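Local atomic coordinates of L-iditol 2-dehydrogenase (Clostridium scindens, PDB entry 4OH1), a protein that probably catalyses the NAD+-dependent oxidation of polyols such as L-iditol, as a zinc-binding member of the alcohol dehydrogenase family. Residues Q168-Y173 with D265-Y270; L257-L262 with K293-M298; K175-M180 with A196-I201; C244-T249 with V269-Y274; T160-S165 with M187-L192. All coordinates share one frame; numbering follows the deposited sequence.

Overall arrangement
Contacts 1 to 4 are built on one six-stranded parallel sheet of Rossmann type, and contact 5 packs two helices beside it. Contact 3 pairs strands 176-180 and 200-205, contact 4 pairs 242-247 with 266-270, and contact 2 lays helix 252-261 against the last strand, 294-297. Contact 1 sets the loop after helix 156-168 on strand 266-270, which contact 4 shares; its centre lies about 8 and 9 Å from those of contacts 2 and 3. Contacts 4 and 5 meet where Phe271 touches Ser165 and Leu189. Both approach the zinc site of His74, Glu75 and Glu157, probably catalytic as in relatives: the side chains of Met188 and Phe271 lie about 8 and 10 Å from its zinc ion.

Contact 1: residues Q168-Y173 with D265-Y270; sequences QAKISY and DGDAVY
Ala169 and Asp267 mark the closest backbone approach, where the end of helix 156-168 settles on strand 266-270 of the Rossmann-type parallel sheet. The helix stops in a Schellman motif: Lys170 takes a positive phi of 60°, which turns the chain away toward strand 176-180 and leaves the last helical residues lying against the sheet.

The apolar part rests on Val269. Its CG2, one branch of the isopropyl group, comes within 3.7 Å of Ala169 CB, and the same CG2 lies 3.4 Å from Ala169 N, a closeness that the short alanine side chain permits. Gln168 joins from the helix side. With CG anti to the backbone N (chi1 -179°) and a bend at the next bond, its methylene CG sits 3.7 Å from Val269 CG2, so that the aliphatic part of the side chain does the touching.

The polar part centres on Asp267, which projects from the same side of the strand as Val269. Its CB packs 3.6 Å from Ala169 O, while the extended aliphatic chain of Lys170 passes over the carboxylate, CD reaching 3.6 Å from Asp267 OD2. The charged atoms themselves stay apart, Lys170 NZ and Asp267 OD1 being 4.1 Å from each other, and opposite charge at this range probably still attracts. Asp267 OD1 is also held by a hydrogen bond from His296 NE2 on the adjoining strand. A water closes the remaining gap, accepting from Lys170 NZ at 2.8 Å and donating to Asp267 OD1 at a notably short 2.5 Å.

Contact 2: residues L257-L262 with K293-M298; sequences LGLQLL and KHIHGM
The last turn of helix 252-261 lies over the start of strand 294-297, with CA atoms 8.4 Å apart at Leu259 and Ile295 and 7.4 Å apart at Leu262 and Lys293. This is a helix-on-sheet layer of the Rossmann-type domain, in which the helix covers the sheet near the outermost strand of the chain.

Leucine and isoleucine fill the interior. Leu259 brings CD1 to Ile295 CD1 at 3.7 Å, the two side chains crossing at about a right angle; its CG stands anti to the backbone N (chi1 -174°), which carries the branch toward the strand. Leu262 and Lys293 pass each other pointing in opposite directions, Leu262 CD2 lying 3.8 Å from Lys293 CG and equally close to CB.

Lysine suits its place because its methylene chain can pack against Leu259 and Leu262 while the ammonium group reaches the carbonyls at the helix C-terminus. Extended beyond CG, it brings Lys293 NZ to Leu259 O at 2.8 Å, where the partial negative charge of the helix end would probably strengthen the bond. Asp287 forms a salt bridge with the same nitrogen, and a water accepts a further hydrogen bond from it, so this buried charge is well satisfied. On the outer side, residues 294-296 pair in an antiparallel ladder with a strand of a neighbouring subunit, carrying the sheet across the interface.

Leu259 O is gripped twice: Lys293 NZ stands 41° out of the carbonyl plane, and Leu262 N reaches the oxygen from the opposite face at 3.2 Å.

Contact 3: residues K175-M180 with A196-I201; sequences KSVAIM and AGASTI
Val177 N donates to Thr200 O at 2.8 Å, the shortest polar bond between segments 175-180 and 196-201, with an angle of 153° at the hydrogen. The same oxygen also receives a CA-H...O contact from Ser176. Before it in the chain, Ser199 N gives a second bond to Lys175 O, 2.9 Å long, and Ala198 CA leans on that carbonyl too. These links set the parallel register, Ser176 beside Thr200 and Val177 beside Ile201.

The two faces of the ladder differ in character. Small hydroxylated residues take one, where Ser176 CB and Thr200 CB lie 4.0 Å apart. Aliphatic residues fill the other, mostly beta-branched. Val177 has CG1 anti to its own nitrogen (chi1 179°), which leaves CG2 to meet Ala198 CB at 3.7 Å; alanine is small enough to let the loop before strand 200-205 come close to Val177. Ile179 and Ile201 then lie side by side, pointing the same way, with Ile179 CD1 4.1 Å from Ile201 CG2.

Gly197, at positive phi, completes the Schellman motif that ends helix 184-194 and turns the chain into the second strand. The contact thus closes the beta-alpha-beta crossover of strand 176-180, helix 184-194 and strand 200-205, the opening unit of a Rossmann fold. The helix covers the aliphatic face, through Leu189 and Val190 on Ile179 and Ala193 on Ile201, while strand 242-247 flanks 176-180 on its other edge.

Contact 4: residues C244-T249 with V269-Y274; sequences CVLEGT and VYFAMY
Glu247 lies at the tight heart of the contact, its backbone and side chain both held by segment 269-274. Glu247 N donates to Val269 O at 2.7 Å in a nearly straight bond (175° at the hydrogen), and Val269 N matches it on Val245 O. Beyond this ladder Glu247 O accepts from Phe271 N at 3.2 Å, lying in the carbonyl plane, and more weakly from Ala272 N.

Aromatic rings close around these atoms. Glu247 O sits over one face of the Phe271 ring, offset toward the rim, and Gly248 CA follows on that face, 3.4 Å from Phe271 CZ; with no side chain, Gly248 can bring its CA this close to the ring face, where there is no room for a CB. Glu247 CB comes within 3.4 Å of Tyr270 CD1, and Tyr270 anchors its own hydroxyl on Ala255 O.

Strands 242-247 and 266-270 are parallel neighbours in the Rossmann-type sheet, joined by the crossover through helix 252-261, and both strands give way to loops here.

The buried Glu247 carboxylate, bent back at chi2 (-46°), belongs to the tight part too. Its OE1 takes a bond from Gly250 N and a weak one from Tyr274 OH at 2.7 Å, that phenol lying at the edge of the Tyr270 ring, in its plane. Ala272 adds a methyl, CB standing 3.7 Å from Gly248 C.

Toward solvent, Gly248 is partly exposed and Thr249 exposed, its CB directed away from segment 269-274. Thr249 is nevertheless tied inward: Glu247 OE2 accepts from Thr249 N at 2.9 Å and from Thr249 OG1, which reach it from opposite faces.

Contact 5: residues T160-S165 with M187-L192; sequences TVALSS and MMLVQL
Leu192 CD1 lies squarely over one face of the flat peptide group joining Ala162 to Leu163, 3.7 Å from both Ala162 C and Leu163 N. On the same side but nearer the oxygen end, Leu189 CD2 approaches Ala162 O at 3.3 Å, tilted out of the peptide plane. Two leucine methyls rest on the backbone of helix 156-168, made possible by the small side chain of Ala162.

The alanine methyl fits among three residues of helix 184-194. Ala162 CB touches Leu192 CD1 at 3.8 Å and Met188 CB at 4.0 Å, with Leu189 CD2 slightly farther off. Met188, a selenomethionine, meets the alanine through CB alone; its longer end leads away from helix 156-168, and its side chain is about 6 Å from that of Glu75, a ligand of a zinc ion.

The axes of segments 160-165 and 187-192 approach to 9.3 Å and cross at -52°, and these helices flank the Rossmann-type sheet, the second being the crossover helix after strand 176-180. Leu189 and Ser165 both reach Leu246 of the sheet.

Leu163 starts out away from helix 184-194, yet its CD2 comes back to Leu192 CD2 at 3.8 Å, the two side chains crossing at about a right angle. Ser165 can face the neighbouring helix because its hydroxyl is turned back (chi1 -65°) to bond Val161 O at 3.0 Å, from the face opposite to its backbone N.

Contact 1: residues Q168-Y173 with D265-Y270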
# COMPACT_ATOMS: atom_id res chain seq x y z
N GLN A 168 5.67 -9.13 4.80
CA GLN A 168 5.08 -8.50 5.96
C GLN A 168 6.11 -7.57 6.70
O GLN A 168 5.75 -6.55 7.22
CB GLN A 168 4.55 -9.56 6.89
CG GLN A 168 3.90 -9.02 8.12
CD GLN A 168 2.69 -8.14 7.81
OE1 GLN A 168 1.57 -8.61 7.84
NE2 GLN A 168 2.91 -6.84 7.58
N ALA A 169 7.37 -7.92 6.66
CA ALA A 169 8.43 -7.07 7.20
C ALA A 169 8.79 -5.93 6.27
O ALA A 169 9.63 -5.06 6.61
CB ALA A 169 9.67 -7.93 7.42
N LYS A 170 8.19 -5.94 5.08
CA LYS A 170 8.39 -4.88 4.13
C LYS A 170 9.84 -4.72 3.70
O LYS A 170 10.34 -3.61 3.53
CB LYS A 170 7.83 -3.59 4.68
CG LYS A 170 6.37 -3.80 4.83
CD LYS A 170 5.73 -2.78 5.61
CE LYS A 170 4.29 -3.19 5.84
NZ LYS A 170 3.57 -1.92 6.13
N ILE A 171 10.49 -5.84 3.46
CA ILE A 171 11.84 -5.76 3.03
C ILE A 171 11.82 -5.09 1.68
O ILE A 171 11.03 -5.46 0.83
CB ILE A 171 12.48 -7.10 2.93
CG1 ILE A 171 12.32 -7.86 4.27
CG2 ILE A 171 13.95 -6.89 2.60
CD1 ILE A 171 13.10 -9.26 4.31
N SER A 172 12.65 -4.07 1.48
CA SER A 172 12.68 -3.39 0.18
C SER A 172 13.99 -2.63 0.06
O SER A 172 14.81 -2.65 0.98
CB SER A 172 11.48 -2.45 0.04
OG SER A 172 11.41 -1.53 1.13
N TYR A 173 14.19 -2.00 -1.09
CA TYR A 173 15.44 -1.36 -1.44
C TYR A 173 16.02 -0.56 -0.29
O TYR A 173 15.38 0.35 0.27
CB TYR A 173 15.23 -0.42 -2.64
CG TYR A 173 14.88 -1.07 -3.96
CD1 TYR A 173 15.68 -2.02 -4.51
CD2 TYR A 173 13.76 -0.68 -4.66
CE1 TYR A 173 15.37 -2.59 -5.73
CE2 TYR A 173 13.46 -1.22 -5.86
CZ TYR A 173 14.25 -2.18 -6.39
OH TYR A 173 13.92 -2.74 -7.61
N ASP A 265 9.83 3.47 13.32
CA ASP A 265 9.03 3.15 12.16
C ASP A 265 9.35 1.78 11.50
O ASP A 265 8.95 1.55 10.38
CB ASP A 265 9.13 4.27 11.10
CG ASP A 265 7.93 4.28 10.16
OD1 ASP A 265 6.78 4.00 10.64
OD2 ASP A 265 8.09 4.57 8.95
N GLY A 266 10.10 0.92 12.15
CA GLY A 266 10.45 -0.38 11.59
C GLY A 266 9.34 -1.42 11.71
O GLY A 266 8.36 -1.21 12.44
N ASP A 267 9.52 -2.56 11.03
CA ASP A 267 8.52 -3.63 11.02
C ASP A 267 9.14 -4.89 11.52
O ASP A 267 10.13 -5.40 10.95
CB ASP A 267 7.96 -3.90 9.63
CG ASP A 267 7.18 -2.75 9.10
OD1 ASP A 267 5.97 -2.71 9.39
OD2 ASP A 267 7.77 -1.88 8.40
N ALA A 268 8.58 -5.38 12.60
CA ALA A 268 8.99 -6.70 13.17
C ALA A 268 7.89 -7.74 12.95
O ALA A 268 6.72 -7.49 13.29
CB ALA A 268 9.25 -6.58 14.64
N VAL A 269 8.31 -8.93 12.49
CA VAL A 269 7.40 -10.02 12.17
C VAL A 269 7.78 -11.26 12.99
O VAL A 269 8.91 -11.77 12.92
CB VAL A 269 7.45 -10.37 10.70
CG1 VAL A 269 6.42 -11.41 10.39
CG2 VAL A 269 7.12 -9.15 9.85
N TYR A 270 6.79 -11.73 13.74
CA TYR A 270 6.89 -12.88 14.61
C TYR A 270 6.09 -13.99 13.97
O TYR A 270 4.88 -14.02 14.04
CB TYR A 270 6.38 -12.51 16.01
CG TYR A 270 7.26 -11.49 16.67
CD1 TYR A 270 8.39 -11.85 17.38
CD2 TYR A 270 6.99 -10.14 16.54
CE1 TYR A 270 9.24 -10.88 17.98
CE2 TYR A 270 7.82 -9.18 17.11
CZ TYR A 270 8.93 -9.55 17.85
OH TYR A 270 9.73 -8.57 18.36
O HOH W 1 4.26 -0.96 8.69

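Contact 2: residues L257-L262 with K293-M298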
# COMPACT_ATOMS: atom_id res chain seq x y z
N LEU A 257 14.91 -9.42 21.91
CA LEU A 257 16.09 -8.81 21.27
C LEU A 257 15.71 -8.18 19.89
O LEU A 257 16.07 -7.06 19.54
CB LEU A 257 17.18 -9.86 21.11
CG LEU A 257 18.41 -9.42 20.32
CD1 LEU A 257 19.08 -8.24 20.92
CD2 LEU A 257 19.37 -10.60 20.18
N GLY A 258 14.92 -8.91 19.14
CA GLY A 258 14.34 -8.38 17.92
C GLY A 258 13.68 -7.04 18.08
O GLY A 258 13.95 -6.11 17.31
N LEU A 259 12.82 -6.90 19.08
CA LEU A 259 12.12 -5.63 19.28
C LEU A 259 13.12 -4.52 19.59
O LEU A 259 13.01 -3.38 19.11
CB LEU A 259 11.09 -5.76 20.39
CG LEU A 259 10.16 -4.59 20.65
CD1 LEU A 259 9.29 -4.28 19.46
CD2 LEU A 259 9.27 -4.94 21.87
N GLN A 260 14.14 -4.85 20.37
CA GLN A 260 15.15 -3.85 20.71
C GLN A 260 15.96 -3.33 19.55
O GLN A 260 16.33 -2.18 19.52
CB GLN A 260 16.10 -4.43 21.73
CG GLN A 260 15.44 -4.61 23.05
CD GLN A 260 16.42 -5.03 24.11
OE1 GLN A 260 17.38 -5.80 23.85
NE2 GLN A 260 16.21 -4.52 25.33
N LEU A 261 16.24 -4.23 18.61
CA LEU A 261 16.95 -3.94 17.36
C LEU A 261 16.16 -3.13 16.36
O LEU A 261 16.71 -2.50 15.47
CB LEU A 261 17.32 -5.26 16.66
CG LEU A 261 18.38 -6.11 17.32
CD1 LEU A 261 18.37 -7.47 16.67
CD2 LEU A 261 19.74 -5.50 17.25
N LEU A 262 14.87 -3.13 16.51
CA LEU A 262 14.01 -2.53 15.55
C LEU A 262 14.12 -0.98 15.51
O LEU A 262 14.02 -0.31 16.52
CB LEU A 262 12.57 -2.98 15.85
CG LEU A 262 11.60 -2.66 14.68
CD1 LEU A 262 11.88 -3.47 13.46
CD2 LEU A 262 10.17 -2.90 15.18
N LYS A 293 7.02 1.86 16.37
CA LYS A 293 7.30 0.52 15.88
C LYS A 293 6.02 -0.17 15.37
O LYS A 293 4.91 0.22 15.69
CB LYS A 293 8.03 -0.31 16.92
CG LYS A 293 9.44 0.18 17.22
CD LYS A 293 9.98 -0.51 18.47
CE LYS A 293 11.43 -0.09 18.72
NZ LYS A 293 11.97 -0.91 19.81
N HIS A 294 6.20 -1.12 14.46
CA HIS A 294 5.09 -1.91 13.93
C HIS A 294 5.45 -3.35 14.23
O HIS A 294 6.53 -3.82 13.82
CB HIS A 294 4.87 -1.69 12.43
CG HIS A 294 4.90 -0.26 12.02
ND1 HIS A 294 3.81 0.56 12.12
CD2 HIS A 294 5.90 0.50 11.53
CE1 HIS A 294 4.14 1.78 11.74
NE2 HIS A 294 5.40 1.77 11.39
N ILE A 295 4.55 -4.02 14.96
CA ILE A 295 4.73 -5.42 15.37
C ILE A 295 3.64 -6.27 14.73
O ILE A 295 2.44 -6.02 14.92
CB ILE A 295 4.61 -5.47 16.90
CG1 ILE A 295 5.80 -4.69 17.49
CG2 ILE A 295 4.60 -6.90 17.39
CD1 ILE A 295 5.65 -4.42 18.93
N HIS A 296 4.06 -7.27 13.99
CA HIS A 296 3.14 -8.09 13.23
C HIS A 296 3.30 -9.55 13.54
O HIS A 296 4.42 -10.06 13.78
CB HIS A 296 3.45 -8.02 11.73
CG HIS A 296 3.63 -6.65 11.20
ND1 HIS A 296 2.58 -5.83 10.89
CD2 HIS A 296 4.75 -5.95 10.90
CE1 HIS A 296 3.03 -4.67 10.43
NE2 HIS A 296 4.35 -4.72 10.44
N GLY A 297 2.18 -10.24 13.45
CA GLY A 297 2.18 -11.68 13.32
C GLY A 297 2.08 -12.15 11.87
O GLY A 297 1.98 -11.36 10.92
N MSE A 298 2.09 -13.47 11.70
CA MSE A 298 2.08 -14.12 10.38
C MSE A 298 1.53 -15.57 10.54
O MSE A 298 2.18 -16.43 11.17
CB MSE A 298 3.51 -14.14 9.81
CG MSE A 298 3.61 -13.86 8.28
SE MSE A 298 2.67 -15.24 7.32
CE MSE A 298 4.02 -16.66 7.61
O HOH W 2 14.70 -0.39 19.68

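Contact 3: residues K175-M180 with A196-I201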
# COMPACT_ATOMS: atom_id res chain seq x y z
N LYS A 175 16.81 -1.17 2.76
CA LYS A 175 16.53 -1.47 4.17
C LYS A 175 17.55 -2.39 4.82
O LYS A 175 18.20 -3.22 4.15
CB LYS A 175 15.15 -2.04 4.30
CG LYS A 175 14.11 -0.92 4.12
CD LYS A 175 12.74 -1.45 4.35
CE LYS A 175 11.67 -0.38 4.30
NZ LYS A 175 10.40 -1.06 4.73
N SER A 176 17.67 -2.24 6.13
CA SER A 176 18.45 -3.15 6.96
C SER A 176 17.52 -4.20 7.56
O SER A 176 16.40 -3.90 8.03
CB SER A 176 19.24 -2.38 8.02
OG SER A 176 18.38 -1.70 8.90
N VAL A 177 18.03 -5.43 7.57
CA VAL A 177 17.25 -6.60 7.94
C VAL A 177 17.95 -7.40 9.02
O VAL A 177 19.13 -7.75 8.90
CB VAL A 177 17.04 -7.54 6.71
CG1 VAL A 177 16.28 -8.75 7.09
CG2 VAL A 177 16.33 -6.83 5.64
N ALA A 178 17.22 -7.66 10.09
CA ALA A 178 17.70 -8.58 11.15
C ALA A 178 16.87 -9.86 11.14
O ALA A 178 15.64 -9.79 11.23
CB ALA A 178 17.60 -7.93 12.53
N ILE A 179 17.53 -11.00 11.02
CA ILE A 179 16.85 -12.30 11.03
C ILE A 179 17.26 -13.07 12.26
O ILE A 179 18.45 -13.30 12.46
CB ILE A 179 17.17 -13.12 9.76
CG1 ILE A 179 16.64 -12.41 8.52
CG2 ILE A 179 16.59 -14.57 9.84
CD1 ILE A 179 17.32 -12.79 7.26
N MSE A 180 16.29 -13.42 13.09
CA MSE A 180 16.57 -14.21 14.33
C MSE A 180 16.34 -15.68 13.97
O MSE A 180 15.20 -16.11 13.66
CB MSE A 180 15.68 -13.84 15.49
CG MSE A 180 15.23 -12.40 15.56
SE MSE A 180 16.78 -11.14 15.55
CE MSE A 180 17.33 -11.76 17.29
N ALA A 196 15.21 -8.77 -2.26
CA ALA A 196 14.29 -7.63 -2.09
C ALA A 196 15.04 -6.29 -1.90
O ALA A 196 14.47 -5.29 -1.45
CB ALA A 196 13.40 -7.93 -0.95
N GLY A 197 16.33 -6.26 -2.21
CA GLY A 197 17.06 -5.05 -2.14
C GLY A 197 17.61 -4.61 -0.81
O GLY A 197 18.09 -3.47 -0.68
N ALA A 198 17.65 -5.51 0.17
CA ALA A 198 18.21 -5.17 1.44
C ALA A 198 19.66 -4.84 1.31
O ALA A 198 20.39 -5.57 0.65
CB ALA A 198 18.03 -6.26 2.43
N SER A 199 20.09 -3.75 1.98
CA SER A 199 21.45 -3.27 1.87
C SER A 199 22.27 -3.71 3.07
O SER A 199 23.49 -3.73 2.98
CB SER A 199 21.47 -1.76 1.69
OG SER A 199 20.63 -1.13 2.65
N THR A 200 21.61 -4.06 4.17
CA THR A 200 22.30 -4.74 5.29
C THR A 200 21.49 -5.92 5.82
O THR A 200 20.32 -5.78 6.06
CB THR A 200 22.59 -3.79 6.42
OG1 THR A 200 23.43 -2.77 5.92
CG2 THR A 200 23.31 -4.47 7.57
N ILE A 201 22.10 -7.11 5.89
CA ILE A 201 21.41 -8.33 6.39
C ILE A 201 22.24 -8.94 7.51
O ILE A 201 23.37 -9.30 7.29
CB ILE A 201 21.23 -9.37 5.30
CG1 ILE A 201 20.44 -8.78 4.14
CG2 ILE A 201 20.48 -10.54 5.84
CD1 ILE A 201 20.40 -9.60 2.83

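Contact 4: residues C244-T249 with V269-Y274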
# COMPACT_ATOMS: atom_id res chain seq x y z
N CYS A 244 13.76 -3.93 9.42
CA CYS A 244 12.99 -5.13 9.28
C CYS A 244 13.56 -6.13 10.27
O CYS A 244 14.75 -6.35 10.27
CB CYS A 244 13.15 -5.68 7.87
SG CYS A 244 12.76 -4.49 6.54
N VAL A 245 12.72 -6.67 11.12
CA VAL A 245 13.13 -7.74 12.03
C VAL A 245 12.21 -8.96 11.83
O VAL A 245 10.96 -8.85 11.84
CB VAL A 245 13.10 -7.24 13.50
CG1 VAL A 245 13.24 -8.38 14.49
CG2 VAL A 245 14.22 -6.22 13.76
N LEU A 246 12.84 -10.13 11.66
CA LEU A 246 12.12 -11.37 11.39
C LEU A 246 12.44 -12.40 12.44
O LEU A 246 13.57 -12.87 12.50
CB LEU A 246 12.53 -11.94 10.05
CG LEU A 246 11.90 -10.99 9.04
CD1 LEU A 246 12.93 -10.39 8.28
CD2 LEU A 246 10.85 -11.64 8.24
N GLU A 247 11.45 -12.75 13.24
CA GLU A 247 11.65 -13.67 14.41
C GLU A 247 11.14 -15.07 14.10
O GLU A 247 9.93 -15.31 14.02
CB GLU A 247 10.96 -13.15 15.66
CG GLU A 247 11.56 -13.68 17.01
CD GLU A 247 11.84 -15.19 17.05
OE1 GLU A 247 10.91 -16.03 17.05
OE2 GLU A 247 13.04 -15.51 17.09
N GLY A 248 12.10 -15.97 13.89
CA GLY A 248 11.83 -17.36 13.53
C GLY A 248 12.36 -18.41 14.52
O GLY A 248 12.25 -19.59 14.26
N THR A 249 12.95 -18.02 15.65
CA THR A 249 13.39 -19.02 16.62
C THR A 249 12.27 -19.53 17.49
O THR A 249 12.39 -20.60 18.02
CB THR A 249 14.42 -18.49 17.60
OG1 THR A 249 13.81 -17.51 18.46
CG2 THR A 249 15.63 -17.90 16.85
N VAL A 269 8.31 -8.93 12.49
CA VAL A 269 7.40 -10.02 12.17
C VAL A 269 7.78 -11.26 12.99
O VAL A 269 8.91 -11.77 12.92
CB VAL A 269 7.45 -10.37 10.70
CG1 VAL A 269 6.42 -11.41 10.39
CG2 VAL A 269 7.12 -9.15 9.85
N TYR A 270 6.79 -11.73 13.74
CA TYR A 270 6.89 -12.88 14.61
C TYR A 270 6.09 -13.99 13.97
O TYR A 270 4.88 -14.02 14.04
CB TYR A 270 6.38 -12.51 16.01
CG TYR A 270 7.26 -11.49 16.67
CD1 TYR A 270 8.39 -11.85 17.38
CD2 TYR A 270 6.99 -10.14 16.54
CE1 TYR A 270 9.24 -10.88 17.98
CE2 TYR A 270 7.82 -9.18 17.11
CZ TYR A 270 8.93 -9.55 17.85
OH TYR A 270 9.73 -8.57 18.36
N PHE A 271 6.80 -14.87 13.30
CA PHE A 271 6.21 -15.95 12.50
C PHE A 271 6.49 -17.36 13.01
O PHE A 271 5.98 -18.32 12.46
CB PHE A 271 6.68 -15.84 11.01
CG PHE A 271 8.13 -16.07 10.81
CD1 PHE A 271 9.03 -15.02 10.88
CD2 PHE A 271 8.62 -17.32 10.47
CE1 PHE A 271 10.43 -15.23 10.68
CE2 PHE A 271 10.02 -17.54 10.27
CZ PHE A 271 10.91 -16.50 10.38
N ALA A 272 7.34 -17.49 14.02
CA ALA A 272 7.62 -18.77 14.61
C ALA A 272 6.41 -19.29 15.38
O ALA A 272 5.48 -18.56 15.71
CB ALA A 272 8.80 -18.67 15.52
N MSE A 273 6.42 -20.58 15.64
CA MSE A 273 5.50 -21.17 16.62
C MSE A 273 6.14 -21.04 17.99
O MSE A 273 7.26 -21.50 18.20
CB MSE A 273 5.36 -22.65 16.35
CG MSE A 273 4.31 -23.01 15.34
SE MSE A 273 3.89 -24.79 15.89
CE MSE A 273 3.07 -24.30 17.64
N TYR A 274 5.44 -20.41 18.93
CA TYR A 274 6.03 -20.13 20.24
C TYR A 274 5.62 -21.22 21.29
O TYR A 274 4.65 -21.96 21.11
CB TYR A 274 5.71 -18.67 20.65
CG TYR A 274 6.39 -17.67 19.69
CD1 TYR A 274 5.80 -17.29 18.49
CD2 TYR A 274 7.65 -17.16 19.98
CE1 TYR A 274 6.44 -16.42 17.62
CE2 TYR A 274 8.30 -16.30 19.11
CZ TYR A 274 7.70 -15.94 17.94
OH TYR A 274 8.38 -15.14 17.07

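Contact 5: residues T160-S165 with M187-L192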
# COMPACT_ATOMS: atom_id res chain seq x y z
N THR A 160 6.90 -20.26 0.70
CA THR A 160 5.75 -19.38 0.88
C THR A 160 5.69 -18.70 2.25
O THR A 160 5.16 -17.60 2.37
CB THR A 160 4.39 -20.09 0.69
OG1 THR A 160 4.18 -21.05 1.74
CG2 THR A 160 4.29 -20.77 -0.69
N VAL A 161 6.08 -19.41 3.30
CA VAL A 161 6.13 -18.84 4.61
C VAL A 161 7.20 -17.75 4.70
O VAL A 161 7.02 -16.69 5.24
CB VAL A 161 6.42 -19.93 5.66
CG1 VAL A 161 6.61 -19.28 7.02
CG2 VAL A 161 5.26 -20.91 5.76
N ALA A 162 8.35 -18.03 4.12
CA ALA A 162 9.39 -17.07 4.08
C ALA A 162 9.01 -15.85 3.24
O ALA A 162 9.28 -14.70 3.68
CB ALA A 162 10.64 -17.72 3.56
N LEU A 163 8.36 -16.06 2.09
CA LEU A 163 7.91 -14.96 1.27
C LEU A 163 6.90 -14.10 2.00
O LEU A 163 6.98 -12.88 1.91
CB LEU A 163 7.29 -15.43 -0.06
CG LEU A 163 8.28 -15.87 -1.11
CD1 LEU A 163 7.63 -16.79 -2.09
CD2 LEU A 163 8.83 -14.71 -1.86
N SER A 164 5.95 -14.70 2.70
CA SER A 164 4.96 -13.91 3.42
C SER A 164 5.53 -13.06 4.54
O SER A 164 5.05 -11.98 4.79
CB SER A 164 3.91 -14.79 4.09
OG SER A 164 3.36 -15.61 3.09
N SER A 165 6.46 -13.63 5.27
CA SER A 165 7.13 -12.98 6.35
C SER A 165 7.99 -11.83 5.80
O SER A 165 7.94 -10.73 6.32
CB SER A 165 8.01 -14.01 7.11
OG SER A 165 7.13 -14.98 7.70
N MSE A 187 17.59 -19.22 6.38
CA MSE A 187 18.46 -19.18 5.22
C MSE A 187 17.63 -18.72 4.03
O MSE A 187 18.07 -17.92 3.23
CB MSE A 187 19.06 -20.54 4.93
CG MSE A 187 20.03 -21.05 5.99
SE MSE A 187 21.42 -19.72 6.46
CE MSE A 187 20.57 -18.81 7.96
N MSE A 188 16.41 -19.15 3.93
CA MSE A 188 15.55 -18.64 2.85
C MSE A 188 15.28 -17.12 2.97
O MSE A 188 15.23 -16.43 1.97
CB MSE A 188 14.21 -19.36 2.82
CG MSE A 188 14.37 -20.84 2.57
SE MSE A 188 12.68 -21.87 2.41
CE MSE A 188 13.31 -23.36 3.56
N LEU A 189 15.06 -16.63 4.19
CA LEU A 189 14.93 -15.19 4.42
C LEU A 189 16.23 -14.43 4.06
O LEU A 189 16.18 -13.33 3.55
CB LEU A 189 14.54 -14.90 5.84
CG LEU A 189 13.09 -15.29 6.13
CD1 LEU A 189 12.86 -15.24 7.63
CD2 LEU A 189 12.11 -14.38 5.39
N VAL A 190 17.39 -15.02 4.29
CA VAL A 190 18.61 -14.36 3.89
C VAL A 190 18.57 -14.15 2.37
O VAL A 190 18.80 -13.03 1.85
CB VAL A 190 19.88 -15.10 4.29
CG1 VAL A 190 21.09 -14.54 3.60
CG2 VAL A 190 20.11 -15.02 5.81
N GLN A 191 18.27 -15.20 1.63
CA GLN A 191 18.26 -15.13 0.17
C GLN A 191 17.19 -14.18 -0.32
O GLN A 191 17.44 -13.42 -1.27
CB GLN A 191 18.10 -16.50 -0.45
CG GLN A 191 19.34 -17.39 -0.20
CD GLN A 191 19.42 -18.63 -1.06
OE1 GLN A 191 18.91 -18.64 -2.17
NE2 GLN A 191 20.14 -19.64 -0.59
N LEU A 192 16.03 -14.20 0.31
CA LEU A 192 14.95 -13.33 -0.06
C LEU A 192 15.19 -11.90 0.32
O LEU A 192 14.68 -11.00 -0.38
CB LEU A 192 13.61 -13.78 0.54
CG LEU A 192 12.99 -15.05 -0.00
CD1 LEU A 192 11.81 -15.37 0.80
CD2 LEU A 192 12.62 -14.94 -1.48